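Local structure of protein BA42 (4OA3) at residues L103-Q107 / G108-Q112. The protein is of unknown function but consists of a stand-alone TPM domain that binds calcium ions. Numbering follows the deposited sequence.
Sequences LQFKQ and GNFKQ
Gly108 and Asn109 fold back onto Phe105 and Gln104 in a Schellman motif, a clear example of how a helix is brought to its end: here helix 95-105 of the TPM domain stops, and helix 110-128 follows directly after Asn109. Gly108, at a positive phi (79°) that favours glycine, closes a type I beta turn by donating a hydrogen bond from its N to Phe105 O at 3.1 Å. Asn109 grips Gln104 twice. Its backbone N makes the companion bond of the motif, to Gln104 O at 3.0 Å, on the face of that carbonyl opposite to Gln107 N, while ND2 donates to Gln104 OE1, also at 3.0 Å and nearly along the C=O axis, the two amides almost coplanar (11°). The Gln104 chain, bent at chi2 (-56°), swings OE1 over to this partner. With an alanine here in place of Gln104, Asn109 ND2 would probably lose its acceptor and the Asn109 amide be freer to turn. Phe110 sets its ring roughly parallel to that of Phe105 but offset so far that they hardly overlap, centroids 5.2 Å from each other; Phe110 O lies in the plane of the Phe105 ring, at its edge, 3.4 Å from CE1, and Phe77 meets that ring steeply. Gln112, its NE2 bonded to Asp116, runs alongside Gln104, with CG 3.9 Å from Gln104 OE1.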
loop_
_atom_site.group_PDB
_atom_site.type_symbol
_atom_site.label_atom_id
_atom_site.label_comp_id
_atom_site.label_asym_id
_atom_site.label_seq_id
_atom_site.Cartn_x
_atom_site.Cartn_y
_atom_site.Cartn_z
ATOM N N LEU A 103 -6.368 4.872 12.437
ATOM C CA LEU A 103 -6.034 5.385 13.761
ATOM C C LEU A 103 -5.246 6.667 13.655
ATOM O O LEU A 103 -5.469 7.615 14.413
ATOM C CB LEU A 103 -5.241 4.338 14.529
ATOM C CG LEU A 103 -4.723 4.758 15.909
ATOM C CD1 LEU A 103 -5.886 5.105 16.871
ATOM C CD2 LEU A 103 -3.853 3.672 16.500
ATOM N N GLN A 104 -4.282 6.717 12.720
ATOM C CA GLN A 104 -3.479 7.907 12.576
ATOM C C GLN A 104 -4.184 8.965 11.748
ATOM O O GLN A 104 -4.081 10.134 12.093
ATOM C CB GLN A 104 -2.134 7.567 11.937
ATOM C CG GLN A 104 -1.311 6.542 12.693
ATOM C CD GLN A 104 -1.086 6.973 14.112
ATOM O OE1 GLN A 104 -0.801 8.147 14.390
ATOM N NE2 GLN A 104 -1.274 6.047 15.042
ATOM N N PHE A 105 -4.916 8.574 10.701
ATOM C CA PHE A 105 -5.618 9.565 9.871
ATOM C C PHE A 105 -6.666 10.324 10.662
ATOM O O PHE A 105 -6.781 11.524 10.463
ATOM C CB PHE A 105 -6.279 8.921 8.641
ATOM C CG PHE A 105 -5.419 8.583 7.451
ATOM C CD1 PHE A 105 -4.035 8.694 7.510
ATOM C CD2 PHE A 105 -5.997 8.187 6.252
ATOM C CE1 PHE A 105 -3.251 8.419 6.388
ATOM C CE2 PHE A 105 -5.207 7.878 5.147
ATOM C CZ PHE A 105 -3.836 7.975 5.232
ATOM N N LYS A 106 -7.354 9.667 11.610
ATOM C CA LYS A 106 -8.372 10.352 12.415
ATOM C C LYS A 106 -7.768 11.367 13.376
ATOM O O LYS A 106 -8.487 12.255 13.822
ATOM C CB LYS A 106 -9.316 9.364 13.105
ATOM C CG LYS A 106 -8.865 8.832 14.436
ATOM C CD LYS A 106 -9.538 7.501 14.733
ATOM C CE LYS A 106 -9.687 7.248 16.211
ATOM N NZ LYS A 106 -10.211 5.885 16.499
ATOM N N GLN A 107 -6.449 11.280 13.659
ATOM C CA GLN A 107 -5.721 12.227 14.489
ATOM C C GLN A 107 -4.935 13.292 13.688
ATOM O O GLN A 107 -4.190 14.064 14.286
ATOM C CB GLN A 107 -4.707 11.476 15.358
ATOM C CG GLN A 107 -5.315 10.488 16.322
ATOM C CD GLN A 107 -4.222 9.814 17.096
ATOM O OE1 GLN A 107 -3.681 10.365 18.060
ATOM N NE2 GLN A 107 -3.874 8.594 16.717
ATOM N N GLY A 108 -5.047 13.286 12.365
ATOM C CA GLY A 108 -4.320 14.221 11.512
ATOM C C GLY A 108 -2.866 13.854 11.284
ATOM O O GLY A 108 -2.060 14.713 10.917
ATOM N N ASN A 109 -2.508 12.572 11.489
ATOM C CA ASN A 109 -1.127 12.115 11.336
ATOM C C ASN A 109 -1.037 11.346 10.035
ATOM O O ASN A 109 -1.009 10.126 10.012
ATOM C CB ASN A 109 -0.733 11.238 12.508
ATOM C CG ASN A 109 -0.777 11.918 13.842
ATOM O OD1 ASN A 109 -0.615 13.139 13.940
ATOM N ND2 ASN A 109 -0.978 11.129 14.898
ATOM N N PHE A 110 -1.044 12.089 8.927
ATOM C CA PHE A 110 -1.073 11.507 7.597
ATOM C C PHE A 110 0.145 10.634 7.282
ATOM O O PHE A 110 -0.012 9.471 6.920
ATOM C CB PHE A 110 -1.241 12.643 6.584
ATOM C CG PHE A 110 -1.490 12.194 5.171
ATOM C CD1 PHE A 110 -2.687 11.586 4.821
ATOM C CD2 PHE A 110 -0.593 12.501 4.162
ATOM C CE1 PHE A 110 -2.924 11.188 3.504
ATOM C CE2 PHE A 110 -0.851 12.133 2.839
ATOM C CZ PHE A 110 -1.990 11.442 2.531
ATOM N N LYS A 111 1.343 11.166 7.469
ATOM C CA LYS A 111 2.567 10.389 7.263
ATOM C C LYS A 111 2.566 9.143 8.137
ATOM O O LYS A 111 2.785 8.031 7.657
ATOM C CB LYS A 111 3.833 11.233 7.531
ATOM C CG LYS A 111 5.156 10.468 7.383
ATOM C CD LYS A 111 6.094 10.623 8.570
ATOM C CE LYS A 111 5.701 9.792 9.755
ATOM N NZ LYS A 111 6.623 10.021 10.897
ATOM N N GLN A 112 2.278 9.306 9.437
ATOM C CA GLN A 112 2.330 8.159 10.328
ATOM C C GLN A 112 1.320 7.071 9.988
ATOM O O GLN A 112 1.603 5.884 10.160
ATOM C CB GLN A 112 2.163 8.589 11.805
ATOM C CG GLN A 112 2.740 7.569 12.769
ATOM C CD GLN A 112 4.231 7.381 12.569
ATOM O OE1 GLN A 112 4.998 8.352 12.538
ATOM N NE2 GLN A 112 4.671 6.148 12.392
#